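Local coordinates for salmonella typhimurium DB7155 bacteriophage DET7 tailspike (Bacteriophage, PDB 2V5I), which serves as the receptor-binding tailspike of the phage, a trimeric beta-helical protein that binds and hydrolyses the O-antigen of its Salmonella host, at residues V351-A357 / V373-L379; N380-I386 / Q405-V411; N395-A400 / S420-V426; V520-V526 / S551-M555. One frame throughout, in Å; residues are numbered along the deposited sequence.

Interaction 1 (V351-A357 / V373-L379)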
loop_
_atom_site.group_PDB
_atom_site.type_symbol
_atom_site.label_atom_id
_atom_site.label_comp_id
_atom_site.label_asym_id
_atom_site.label_seq_id
_atom_site.Cartn_x
_atom_site.Cartn_y
_atom_site.Cartn_z
ATOM N N VAL A 351 6.513 -1.158 -9.634
ATOM C CA VAL A 351 7.634 -0.937 -10.532
ATOM C C VAL A 351 7.079 -0.116 -11.701
ATOM O O VAL A 351 6.146 -0.556 -12.377
ATOM C CB VAL A 351 8.229 -2.280 -11.022
ATOM C CG1 VAL A 351 9.370 -2.011 -11.962
ATOM C CG2 VAL A 351 8.715 -3.116 -9.864
ATOM N N GLN A 352 7.656 1.044 -11.966
ATOM C CA GLN A 352 7.089 1.911 -12.993
ATOM C C GLN A 352 8.191 2.626 -13.757
ATOM O O GLN A 352 9.156 3.103 -13.165
ATOM C CB GLN A 352 6.011 2.843 -12.448
ATOM C CG GLN A 352 6.362 3.702 -11.366
ATOM C CD GLN A 352 5.171 4.329 -10.524
ATOM O OE1 GLN A 352 3.940 3.973 -10.574
ATOM N NE2 GLN A 352 5.577 5.273 -9.741
ATOM N N ASP A 353 8.076 2.623 -15.086
ATOM C CA ASP A 353 8.959 3.472 -15.955
ATOM C C ASP A 353 10.391 3.013 -15.856
ATOM O O ASP A 353 11.282 3.849 -15.606
ATOM C CB ASP A 353 8.818 4.979 -15.607
ATOM C CG ASP A 353 9.287 5.920 -16.745
ATOM O OD1 ASP A 353 9.397 5.483 -17.896
ATOM O OD2 ASP A 353 9.493 7.115 -16.458
ATOM N N CYS A 354 10.603 1.712 -16.078
ATOM C CA CYS A 354 11.958 1.103 -16.069
ATOM C C CYS A 354 12.445 0.915 -17.492
ATOM O O CYS A 354 11.674 0.598 -18.420
ATOM C CB CYS A 354 12.053 -0.214 -15.314
ATOM S SG CYS A 354 11.840 0.016 -13.503
ATOM N N ALA A 355 13.718 1.253 -17.720
ATOM C CA ALA A 355 14.300 1.097 -19.052
ATOM C C ALA A 355 14.412 -0.344 -19.525
ATOM O O ALA A 355 14.255 -0.610 -20.712
ATOM C CB ALA A 355 15.664 1.756 -19.115
ATOM N N GLY A 356 14.735 -1.280 -18.629
ATOM C CA GLY A 356 14.640 -2.695 -18.931
ATOM C C GLY A 356 13.411 -3.380 -18.321
ATOM O O GLY A 356 12.390 -2.736 -18.055
ATOM N N ALA A 357 13.519 -4.681 -18.103
ATOM C CA ALA A 357 12.413 -5.481 -17.588
ATOM C C ALA A 357 11.966 -4.940 -16.229
ATOM O O ALA A 357 12.776 -4.443 -15.432
ATOM C CB ALA A 357 12.831 -6.887 -17.472
ATOM N N VAL A 373 3.362 -3.270 -12.460
ATOM C CA VAL A 373 4.593 -3.239 -13.274
ATOM C C VAL A 373 4.208 -2.613 -14.597
ATOM O O VAL A 373 3.686 -3.308 -15.486
ATOM C CB VAL A 373 5.187 -4.656 -13.508
ATOM C CG1 VAL A 373 6.464 -4.531 -14.305
ATOM C CG2 VAL A 373 5.502 -5.339 -12.239
ATOM N N ILE A 374 4.518 -1.327 -14.766
ATOM C CA ILE A 374 3.964 -0.554 -15.869
ATOM C C ILE A 374 5.053 0.292 -16.531
ATOM O O ILE A 374 5.970 0.745 -15.858
ATOM C CB ILE A 374 2.815 0.358 -15.409
ATOM C CG1 ILE A 374 3.261 1.368 -14.388
ATOM C CG2 ILE A 374 1.645 -0.490 -14.850
ATOM C CD1 ILE A 374 2.227 2.312 -13.976
ATOM N N ASP A 375 4.916 0.495 -17.859
ATOM C CA ASP A 375 5.863 1.348 -18.631
ATOM C C ASP A 375 7.283 0.835 -18.418
ATOM O O ASP A 375 8.261 1.635 -18.350
ATOM C CB ASP A 375 5.668 2.824 -18.247
ATOM C CG ASP A 375 4.451 3.424 -18.893
ATOM O OD1 ASP A 375 4.040 2.885 -19.931
ATOM O OD2 ASP A 375 3.876 4.391 -18.344
ATOM N N CYS A 376 7.433 -0.486 -18.442
ATOM C CA CYS A 376 8.744 -1.078 -18.380
ATOM C C CYS A 376 9.271 -1.466 -19.781
ATOM O O CYS A 376 8.569 -1.385 -20.794
ATOM C CB CYS A 376 8.819 -2.239 -17.363
ATOM S SG CYS A 376 8.627 -1.576 -15.663
ATOM N N ASN A 377 10.553 -1.803 -19.802
ATOM C CA ASN A 377 11.287 -2.016 -21.061
ATOM C C ASN A 377 11.193 -0.861 -22.046
ATOM O O ASN A 377 11.061 -1.060 -23.246
ATOM C CB ASN A 377 10.921 -3.333 -21.714
ATOM C CG ASN A 377 11.933 -3.734 -22.779
ATOM O OD1 ASN A 377 13.125 -3.354 -22.683
ATOM N ND2 ASN A 377 11.486 -4.453 -23.810
ATOM N N TYR A 378 11.244 0.370 -21.533
ATOM C CA TYR A 378 10.998 1.522 -22.412
ATOM C C TYR A 378 12.157 1.726 -23.406
ATOM O O TYR A 378 11.955 2.364 -24.415
ATOM C CB TYR A 378 10.613 2.782 -21.611
ATOM C CG TYR A 378 11.698 3.496 -20.845
ATOM C CD1 TYR A 378 12.754 4.115 -21.506
ATOM C CD2 TYR A 378 11.639 3.635 -19.451
ATOM C CE1 TYR A 378 13.742 4.767 -20.827
ATOM C CE2 TYR A 378 12.630 4.289 -18.765
ATOM C CZ TYR A 378 13.673 4.882 -19.442
ATOM O OH TYR A 378 14.681 5.581 -18.777
ATOM N N LEU A 379 13.337 1.148 -23.157
ATOM C CA LEU A 379 14.445 1.166 -24.136
ATOM C C LEU A 379 14.384 -0.019 -25.111
ATOM O O LEU A 379 15.259 -0.167 -25.966
ATOM C CB LEU A 379 15.814 1.206 -23.452
ATOM C CG LEU A 379 16.146 2.490 -22.713
ATOM C CD1 LEU A 379 17.591 2.463 -22.211
ATOM C CD2 LEU A 379 15.963 3.701 -23.564
#
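The ring of Y378 turns one face to the backbone of A355: A355 CA sits over the ring centre, 3.7 Å from the centroid and 13° off its normal, a CH-pi contact, while A355 CB reaches Y378 CZ. CG of Y378 stands between its own N and carbonyl carbon (chi1 74°), which places the ring face against A355 CA. D353 comes in obliquely, its carboxylate 45° from the ring plane and OD1 3.3 Å from Y378 CD2; OD1 also forms a salt bridge with K403, which in turn makes a cation-pi contact with the ring. L379 adds its CG and CD1 against A355 CB. Further back, C376 SG touches both C354 CB (3.7 Å) and V351 CG1 (3.8 Å), and Q352 and I374 run side by side, CB against CG1. Parallel strand bonds precede the turns, with I374 N donating to V351 O; in the turns Y378 N meets C354 O at 3.2 Å, and L379 N meets A355 O. Successive coils of the beta-helix thus stack through backbone bonds, thiols and one ring face, while the lysine shared by carboxylate and ring probably offsets the charge of D353.

Interaction 2 (N380-I386 / Q405-V411); sequences NFDSDQI and QPSNGLV
Two turn-forming loops on successive coils of the parallel beta-helix meet here, each leading into a strand, 386-388 and 412-414. At one end N380 and N408 cross at about a right angle, amide planes 24° apart, and N408 gives N380 two bonds: N408 N donates to a lone pair of N380 OD1 (2.8 Å), while N408 ND2 reaches N380 O from above the carbonyl plane. CG of N380 is anti to its backbone N (chi1 -159°), which carries the amide across to the 405-411 loop; there its ND2 also donates to S407 OG at 3.0 Å, and P406 CB packs on OD1. In the middle, D384 lies alongside L410 and takes L410 N on the anti side of OD1, 2.8 Å away, with L410 CB against the same oxygen. Q385 N returns a bond to L410 O. The extended Q385 side chain passes V411 to meet Q405, NE2 to OE1 at 3.1 Å, the two amides nearly coplanar at 14°; one water joins Q385 OE1 to Q405 NE2 and closes a ring of bonds. A second water donates to S383 O and N408 O, bridging the loops where they part. G409, at positive phi, brings its CA 3.5 Å from S383 O. I386 N donates to V411 O as the strands begin. Side-chain amides and a carboxylate thus supplement the few backbone bonds at the corners, an arrangement in keeping with the turns of a right-handed parallel beta-helix of the P22 tailspike family.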
loop_
_atom_site.group_PDB
_atom_site.type_symbol
_atom_site.label_atom_id
_atom_site.label_comp_id
_atom_site.label_asym_id
_atom_site.label_seq_id
_atom_site.Cartn_x
_atom_site.Cartn_y
_atom_site.Cartn_z
ATOM N N ASN A 380 13.355 -0.856 -25.026
ATOM C CA ASN A 380 13.145 -1.881 -26.057
ATOM C C ASN A 380 14.263 -2.904 -26.170
ATOM O O ASN A 380 14.680 -3.308 -27.303
ATOM C CB ASN A 380 12.849 -1.234 -27.406
ATOM C CG ASN A 380 12.144 -2.176 -28.381
ATOM O OD1 ASN A 380 11.539 -3.180 -27.982
ATOM N ND2 ASN A 380 12.246 -1.856 -29.679
ATOM N N PHE A 381 14.749 -3.363 -25.031
ATOM C CA PHE A 381 15.617 -4.532 -24.970
ATOM C C PHE A 381 14.886 -5.779 -25.489
ATOM O O PHE A 381 13.662 -5.827 -25.510
ATOM C CB PHE A 381 16.060 -4.823 -23.547
ATOM C CG PHE A 381 17.032 -3.824 -22.975
ATOM C CD1 PHE A 381 18.391 -4.002 -23.129
ATOM C CD2 PHE A 381 16.594 -2.803 -22.171
ATOM C CE1 PHE A 381 19.287 -3.107 -22.550
ATOM C CE2 PHE A 381 17.469 -1.898 -21.588
ATOM C CZ PHE A 381 18.806 -2.042 -21.785
ATOM N N ASP A 382 15.631 -6.794 -25.918
ATOM C CA ASP A 382 15.004 -8.052 -26.260
ATOM C C ASP A 382 14.650 -8.834 -24.983
ATOM O O ASP A 382 15.315 -9.818 -24.606
ATOM C CB ASP A 382 15.927 -8.850 -27.189
ATOM C CG ASP A 382 15.220 -10.024 -27.828
ATOM O OD1 ASP A 382 13.966 -10.008 -27.903
ATOM O OD2 ASP A 382 15.929 -10.957 -28.250
ATOM N N SER A 383 13.599 -8.374 -24.299
ATOM C CA SER A 383 13.212 -8.914 -22.996
ATOM C C SER A 383 11.704 -8.758 -22.825
ATOM O O SER A 383 11.091 -7.875 -23.411
ATOM C CB SER A 383 13.900 -8.148 -21.856
ATOM O OG SER A 383 13.520 -8.660 -20.584
ATOM N N ASP A 384 11.116 -9.645 -22.048
ATOM C CA ASP A 384 9.758 -9.466 -21.640
ATOM C C ASP A 384 9.706 -8.503 -20.459
ATOM O O ASP A 384 10.681 -8.393 -19.731
ATOM C CB ASP A 384 9.163 -10.799 -21.250
ATOM C CG ASP A 384 9.336 -11.851 -22.364
ATOM O OD1 ASP A 384 9.112 -11.518 -23.540
ATOM O OD2 ASP A 384 9.745 -12.987 -22.055
ATOM N N GLN A 385 8.564 -7.873 -20.230
ATOM C CA GLN A 385 8.437 -6.898 -19.133
ATOM C C GLN A 385 8.333 -7.562 -17.779
ATOM O O GLN A 385 8.879 -7.041 -16.779
ATOM C CB GLN A 385 7.272 -5.972 -19.385
ATOM C CG GLN A 385 7.482 -5.046 -20.613
ATOM C CD GLN A 385 6.213 -4.432 -21.153
ATOM O OE1 GLN A 385 5.344 -3.979 -20.414
ATOM N NE2 GLN A 385 6.114 -4.391 -22.466
ATOM N N ILE A 386 7.519 -8.626 -17.695
ATOM C CA ILE A 386 7.235 -9.304 -16.459
ATOM C C ILE A 386 7.511 -10.793 -16.742
ATOM O O ILE A 386 6.842 -11.384 -17.583
ATOM C CB ILE A 386 5.749 -9.087 -16.067
ATOM C CG1 ILE A 386 5.427 -7.592 -15.854
ATOM C CG2 ILE A 386 5.377 -9.916 -14.874
ATOM C CD1 ILE A 386 3.910 -7.277 -15.996
ATOM N N GLN A 405 3.873 0.658 -26.468
ATOM C CA GLN A 405 4.531 -0.621 -26.162
ATOM C C GLN A 405 5.828 -0.770 -26.919
ATOM O O GLN A 405 5.910 -0.413 -28.087
ATOM C CB GLN A 405 3.602 -1.789 -26.504
ATOM C CG GLN A 405 2.422 -1.948 -25.571
ATOM C CD GLN A 405 2.797 -2.530 -24.228
ATOM O OE1 GLN A 405 3.803 -3.236 -24.091
ATOM N NE2 GLN A 405 2.021 -2.196 -23.209
ATOM N N PRO A 406 6.846 -1.338 -26.278
ATOM C CA PRO A 406 8.057 -1.652 -27.039
ATOM C C PRO A 406 7.780 -2.738 -28.076
ATOM O O PRO A 406 6.954 -3.618 -27.833
ATOM C CB PRO A 406 9.028 -2.205 -25.985
ATOM C CG PRO A 406 8.235 -2.522 -24.813
ATOM C CD PRO A 406 6.941 -1.739 -24.871
ATOM N N SER A 407 8.483 -2.670 -29.205
ATOM C CA SER A 407 8.276 -3.645 -30.258
ATOM C C SER A 407 8.772 -5.039 -29.872
ATOM O O SER A 407 8.190 -6.034 -30.318
ATOM C CB SER A 407 8.884 -3.176 -31.581
ATOM O OG SER A 407 10.283 -3.202 -31.550
ATOM N N ASN A 408 9.804 -5.140 -29.052
ATOM C CA ASN A 408 10.319 -6.431 -28.616
ATOM C C ASN A 408 9.622 -6.949 -27.387
ATOM O O ASN A 408 9.222 -6.155 -26.513
ATOM C CB ASN A 408 11.810 -6.355 -28.292
ATOM C CG ASN A 408 12.641 -6.000 -29.488
ATOM O OD1 ASN A 408 12.413 -6.529 -30.571
ATOM N ND2 ASN A 408 13.612 -5.106 -29.314
ATOM N N GLY A 409 9.491 -8.277 -27.317
ATOM C CA GLY A 409 9.111 -8.948 -26.090
ATOM C C GLY A 409 7.635 -9.004 -25.797
ATOM O O GLY A 409 6.818 -8.314 -26.441
ATOM N N LEU A 410 7.310 -9.794 -24.793
ATOM C CA LEU A 410 5.964 -9.880 -24.264
ATOM C C LEU A 410 5.783 -8.903 -23.085
ATOM O O LEU A 410 6.752 -8.506 -22.441
ATOM C CB LEU A 410 5.679 -11.286 -23.752
ATOM C CG LEU A 410 5.810 -12.417 -24.786
ATOM C CD1 LEU A 410 5.836 -13.782 -24.120
ATOM C CD2 LEU A 410 4.631 -12.288 -25.702
ATOM N N VAL A 411 4.548 -8.645 -22.736
ATOM C CA VAL A 411 4.265 -7.908 -21.506
ATOM C C VAL A 411 4.461 -8.882 -20.339
ATOM O O VAL A 411 5.151 -8.559 -19.380
ATOM C CB VAL A 411 2.876 -7.304 -21.501
ATOM C CG1 VAL A 411 2.542 -6.650 -20.142
ATOM C CG2 VAL A 411 2.759 -6.285 -22.587
HETATM O O HOH W 1 8.847 -5.870 -23.792
HETATM O O HOH W 2 2.809 -2.982 -20.527
#

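Interaction 3 (N395-A400 / S420-V426)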
loop_
_atom_site.group_PDB
_atom_site.type_symbol
_atom_site.label_atom_id
_atom_site.label_comp_id
_atom_site.label_asym_id
_atom_site.label_seq_id
_atom_site.Cartn_x
_atom_site.Cartn_y
_atom_site.Cartn_z
ATOM N N ASN A 395 -2.107 -12.553 -7.930
ATOM C CA ASN A 395 -3.448 -12.108 -7.568
ATOM C C ASN A 395 -3.455 -10.589 -7.651
ATOM O O ASN A 395 -3.062 -9.929 -6.677
ATOM C CB ASN A 395 -3.728 -12.391 -6.072
ATOM C CG ASN A 395 -3.850 -13.840 -5.734
ATOM O OD1 ASN A 395 -4.557 -14.571 -6.409
ATOM N ND2 ASN A 395 -3.167 -14.272 -4.620
ATOM N N GLY A 396 -3.890 -10.004 -8.760
ATOM C CA GLY A 396 -4.029 -8.584 -8.871
ATOM C C GLY A 396 -2.755 -7.952 -9.383
ATOM O O GLY A 396 -1.773 -7.831 -8.654
ATOM N N ILE A 397 -2.750 -7.594 -10.661
ATOM C CA ILE A 397 -1.563 -7.052 -11.320
ATOM C C ILE A 397 -1.981 -6.034 -12.375
ATOM O O ILE A 397 -2.751 -6.324 -13.271
ATOM C CB ILE A 397 -0.630 -8.164 -11.887
ATOM C CG1 ILE A 397 0.562 -7.534 -12.629
ATOM C CG2 ILE A 397 -1.394 -9.191 -12.766
ATOM C CD1 ILE A 397 1.713 -8.483 -12.872
ATOM N N ARG A 398 -1.388 -4.845 -12.261
ATOM C CA ARG A 398 -1.565 -3.778 -13.234
ATOM C C ARG A 398 -0.336 -3.798 -14.098
ATOM O O ARG A 398 0.771 -3.735 -13.576
ATOM C CB ARG A 398 -1.700 -2.445 -12.496
ATOM C CG ARG A 398 -3.002 -2.415 -11.703
ATOM C CD ARG A 398 -2.991 -1.556 -10.547
ATOM N NE ARG A 398 -2.090 -1.998 -9.492
ATOM C CZ ARG A 398 -2.434 -2.656 -8.408
ATOM N NH1 ARG A 398 -3.686 -3.049 -8.228
ATOM N NH2 ARG A 398 -1.490 -2.927 -7.501
ATOM N N ALA A 399 -0.531 -3.994 -15.409
ATOM C CA ALA A 399 0.570 -4.274 -16.326
ATOM C C ALA A 399 0.608 -3.373 -17.571
ATOM O O ALA A 399 1.241 -3.755 -18.555
ATOM C CB ALA A 399 0.541 -5.716 -16.766
ATOM N N ALA A 400 -0.062 -2.231 -17.578
ATOM C CA ALA A 400 0.051 -1.285 -18.708
ATOM C C ALA A 400 0.033 0.155 -18.207
ATOM O O ALA A 400 -0.823 0.524 -17.419
ATOM C CB ALA A 400 -1.098 -1.463 -19.693
ATOM N N SER A 420 -4.803 -13.948 -11.863
ATOM C CA SER A 420 -6.131 -13.358 -11.774
ATOM C C SER A 420 -6.010 -11.862 -11.556
ATOM O O SER A 420 -5.020 -11.397 -11.021
ATOM C CB SER A 420 -6.922 -13.907 -10.585
ATOM O OG SER A 420 -6.963 -15.309 -10.611
ATOM N N GLY A 421 -7.024 -11.107 -11.981
ATOM C CA GLY A 421 -7.075 -9.683 -11.652
ATOM C C GLY A 421 -6.080 -8.859 -12.446
ATOM O O GLY A 421 -5.484 -7.932 -11.901
ATOM N N LEU A 422 -5.862 -9.237 -13.712
ATOM C CA LEU A 422 -4.955 -8.475 -14.599
ATOM C C LEU A 422 -5.679 -7.257 -15.138
ATOM O O LEU A 422 -6.748 -7.407 -15.751
ATOM C CB LEU A 422 -4.471 -9.367 -15.737
ATOM C CG LEU A 422 -3.605 -8.723 -16.785
ATOM C CD1 LEU A 422 -2.344 -8.171 -16.201
ATOM C CD2 LEU A 422 -3.279 -9.793 -17.869
ATOM N N VAL A 423 -5.161 -6.064 -14.846
ATOM C CA VAL A 423 -5.793 -4.793 -15.146
ATOM C C VAL A 423 -4.918 -3.916 -16.032
ATOM O O VAL A 423 -3.688 -3.826 -15.853
ATOM C CB VAL A 423 -6.076 -4.061 -13.795
ATOM C CG1 VAL A 423 -6.391 -2.611 -13.974
ATOM C CG2 VAL A 423 -7.184 -4.778 -13.050
ATOM N N GLY A 424 -5.558 -3.210 -16.970
ATOM C CA GLY A 424 -4.887 -2.205 -17.774
ATOM C C GLY A 424 -5.109 -2.471 -19.256
ATOM O O GLY A 424 -5.659 -3.506 -19.658
ATOM N N ASN A 425 -4.694 -1.526 -20.067
ATOM C CA ASN A 425 -4.799 -1.727 -21.507
ATOM C C ASN A 425 -3.618 -2.545 -22.019
ATOM O O ASN A 425 -2.690 -2.084 -22.713
ATOM C CB ASN A 425 -4.918 -0.379 -22.173
ATOM C CG ASN A 425 -5.297 -0.491 -23.642
ATOM O OD1 ASN A 425 -5.815 -1.510 -24.082
ATOM N ND2 ASN A 425 -5.082 0.577 -24.372
ATOM N N VAL A 426 -3.635 -3.794 -21.609
ATOM C CA VAL A 426 -2.608 -4.747 -21.935
ATOM C C VAL A 426 -2.944 -5.335 -23.308
ATOM O O VAL A 426 -4.093 -5.759 -23.511
ATOM C CB VAL A 426 -2.555 -5.882 -20.885
ATOM C CG1 VAL A 426 -1.517 -6.924 -21.259
ATOM C CG2 VAL A 426 -2.232 -5.355 -19.515
HETATM O O HOH W 3 -3.884 0.957 -18.813
#
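Strands 393-398 and 417-423 run parallel and in register, I397 beside L422 and R398 beside V423, as neighbouring coils of the beta-helix; four backbone bonds join them, among them V423 N to I397 O at 2.9 Å and A399 N to V423 O at 3.2 Å. The chain turns a corner at G396, whose N donates to S420 O while its CA faces G421 O. G421, lacking a side chain, lets its CA come within 4.3 Å of G396 CA, and the backbone angles at the G396 corner themselves favour glycine. On one face I397 and L422 lie side by side. A chi1 of 176° lays CG of L422 beside its carbonyl carbon, and CD1 swings across to I397 CG2 at 3.7 Å and to A399 CB; V426 CG2 extends this apolar row to A399 and A400, and I386 and I431 pack on it from strands 386-388 and 431-433 of another sheet of the beta-helix. On the other face R398 and V423 also point the same way, CG of the arginine 4.1 Å from V423 CB, but the rest of R398 bends away at chi3 and takes its guanidinium to T372 and N370 on the preceding coil. V423 packs against G396 of the second subunit, so this face looks into the trimer interface. Past the strands, A400 CB rests on N425 O at 3.5 Å, and N425 N gives its hydrogen to a water 2.9 Å away.

Interaction 4 (V520-V526 / S551-M555)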
loop_
_atom_site.group_PDB
_atom_site.type_symbol
_atom_site.label_atom_id
_atom_site.label_comp_id
_atom_site.label_asym_id
_atom_site.label_seq_id
_atom_site.Cartn_x
_atom_site.Cartn_y
_atom_site.Cartn_z
ATOM N N VAL A 520 -25.584 -27.363 -49.333
ATOM C CA VAL A 520 -26.191 -28.532 -48.707
ATOM C C VAL A 520 -25.303 -29.067 -47.574
ATOM O O VAL A 520 -24.123 -29.331 -47.770
ATOM C CB VAL A 520 -26.447 -29.670 -49.782
ATOM C CG1 VAL A 520 -26.989 -30.893 -49.122
ATOM C CG2 VAL A 520 -27.410 -29.153 -50.813
ATOM N N LEU A 521 -25.864 -29.188 -46.381
ATOM C CA LEU A 521 -25.101 -29.613 -45.224
ATOM C C LEU A 521 -24.893 -31.103 -45.224
ATOM O O LEU A 521 -25.861 -31.848 -45.386
ATOM C CB LEU A 521 -25.788 -29.247 -43.917
ATOM C CG LEU A 521 -25.668 -27.852 -43.436
ATOM C CD1 LEU A 521 -26.570 -27.681 -42.209
ATOM C CD2 LEU A 521 -24.242 -27.514 -43.129
ATOM N N PRO A 522 -23.668 -31.555 -44.908
ATOM C CA PRO A 522 -23.476 -32.954 -44.620
ATOM C C PRO A 522 -24.130 -33.354 -43.275
ATOM O O PRO A 522 -24.424 -32.482 -42.432
ATOM C CB PRO A 522 -21.940 -33.076 -44.610
ATOM C CG PRO A 522 -21.493 -31.832 -44.067
ATOM C CD PRO A 522 -22.419 -30.791 -44.715
ATOM N N ASP A 523 -24.335 -34.662 -43.047
ATOM C CA ASP A 523 -24.902 -35.147 -41.793
ATOM C C ASP A 523 -24.221 -34.624 -40.530
ATOM O O ASP A 523 -24.894 -34.360 -39.519
ATOM C CB ASP A 523 -24.858 -36.690 -41.750
ATOM C CG ASP A 523 -26.013 -37.350 -42.483
ATOM O OD1 ASP A 523 -26.778 -36.641 -43.211
ATOM O OD2 ASP A 523 -26.151 -38.602 -42.351
ATOM N N GLU A 524 -22.898 -34.436 -40.591
ATOM C CA GLU A 524 -22.108 -33.926 -39.459
ATOM C C GLU A 524 -22.495 -32.469 -39.101
ATOM O O GLU A 524 -22.060 -31.954 -38.074
ATOM C CB GLU A 524 -20.589 -33.868 -39.770
ATOM C CG GLU A 524 -19.901 -35.056 -40.307
ATOM C CD GLU A 524 -19.957 -35.101 -41.842
ATOM O OE1 GLU A 524 -21.016 -35.487 -42.292
ATOM O OE2 GLU A 524 -18.974 -34.770 -42.578
ATOM N N GLY A 525 -23.229 -31.770 -39.972
ATOM C CA GLY A 525 -23.738 -30.456 -39.651
ATOM C C GLY A 525 -24.738 -30.319 -38.524
ATOM O O GLY A 525 -25.122 -29.200 -38.192
ATOM N N VAL A 526 -25.202 -31.434 -37.959
ATOM C CA VAL A 526 -25.953 -31.388 -36.728
ATOM C C VAL A 526 -25.366 -32.410 -35.729
ATOM O O VAL A 526 -25.038 -33.524 -36.107
ATOM C CB VAL A 526 -27.487 -31.632 -36.977
ATOM C CG1 VAL A 526 -27.804 -33.048 -37.368
ATOM C CG2 VAL A 526 -28.255 -31.192 -35.850
ATOM N N SER A 551 -31.042 -40.683 -34.867
ATOM C CA SER A 551 -30.835 -40.691 -36.323
ATOM C C SER A 551 -31.052 -39.267 -36.856
ATOM O O SER A 551 -31.541 -38.400 -36.129
ATOM C CB SER A 551 -31.789 -41.674 -36.990
ATOM O OG SER A 551 -33.109 -41.208 -36.954
ATOM N N LYS A 552 -30.619 -39.012 -38.083
ATOM C CA LYS A 552 -30.720 -37.701 -38.701
ATOM C C LYS A 552 -31.669 -37.752 -39.868
ATOM O O LYS A 552 -31.741 -38.774 -40.625
ATOM C CB LYS A 552 -29.316 -37.252 -39.123
ATOM C CG LYS A 552 -28.425 -37.053 -37.922
ATOM C CD LYS A 552 -27.032 -36.601 -38.260
ATOM C CE LYS A 552 -26.134 -36.589 -37.010
ATOM N NZ LYS A 552 -24.765 -36.171 -37.308
ATOM N N THR A 553 -32.400 -36.669 -40.074
ATOM C CA THR A 553 -33.309 -36.559 -41.150
ATOM C C THR A 553 -33.276 -35.150 -41.739
ATOM O O THR A 553 -32.819 -34.210 -41.061
ATOM C CB THR A 553 -34.733 -36.983 -40.692
ATOM O OG1 THR A 553 -35.560 -37.222 -41.824
ATOM C CG2 THR A 553 -35.406 -35.914 -39.824
ATOM N N ARG A 554 -33.765 -35.007 -42.971
ATOM C CA ARG A 554 -33.825 -33.758 -43.689
ATOM C C ARG A 554 -35.275 -33.467 -44.065
ATOM O O ARG A 554 -35.979 -34.328 -44.632
ATOM C CB ARG A 554 -32.985 -33.827 -44.978
ATOM C CG ARG A 554 -31.505 -34.010 -44.711
ATOM C CD ARG A 554 -30.704 -34.451 -45.948
ATOM N NE ARG A 554 -29.329 -34.759 -45.557
ATOM C CZ ARG A 554 -28.358 -33.860 -45.401
ATOM N NH1 ARG A 554 -28.567 -32.563 -45.645
ATOM N NH2 ARG A 554 -27.149 -34.278 -45.011
ATOM N N MET A 555 -35.717 -32.270 -43.723
ATOM C CA MET A 555 -37.075 -31.804 -43.963
ATOM C C MET A 555 -37.098 -30.505 -44.750
ATOM O O MET A 555 -36.459 -29.508 -44.368
ATOM C CB MET A 555 -37.776 -31.525 -42.618
ATOM C CG MET A 555 -37.809 -32.709 -41.691
ATOM S SD MET A 555 -38.920 -32.486 -40.292
ATOM C CE MET A 555 -38.389 -33.799 -39.196
HETATM O O HOH W 4 -28.760 -37.577 -44.747
#
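R554 and K552, separated by T553 on strand 552-556 and extending from the same face, both reach for the loop 520-526. The guanidinium of R554 grips a single oxygen end-on: NH1 and NH2 each stand 2.8 Å from L521 O, which lies near the guanidinium plane. NH2 then turns to D523 OD1 at 3.0 Å in a salt bridge, the side chains crossing at about a right angle but the two planes only 21° apart. A water accepts from R554 NE and donates to the same D523 OD1, closing a ring. K552, fully extended beyond CG, brings NZ to V526 O, nearly along the carbonyl direction, and to D523 O from above its plane, both at 2.9 Å; on the way CD rests on V526 CG1 at 3.7 Å. D523 O belongs to a short 3-10 turn, 523-525, bonded from G525 N to P522 O, with L521 before it and V526 after. Outward, Y535 takes a hydrogen from R554 NH1, W542 packs on the arginine, and E524 O accepts from R506 of the third subunit. In this C-terminal domain two cations thus tie loop to sheet: carbonyls hold K552, while D523 probably offsets the charge of R554.

How the interactions relate
Interactions 1, 2 and 3 lie on adjoining coils of the beta-helix, whereas interaction 4 sits in the C-terminal domain, its centre 46 to 56 Å from theirs. Interactions 1 and 3 are mostly buried and continue one another: strands 371-374 and 393-398 are neighbours, V373 N probably bonding to R398 O, and both contacts also meet the second subunit. Interaction 2 is partly buried, touches no other chain, and abuts both, with P406 against N377 and I386 against A399. Backbone ladders and apolar rows dominate interaction 3, a ring face and thiols mark interaction 1, amides and waters join the loops of interaction 2, and long cationic side chains span the more exposed interaction 4.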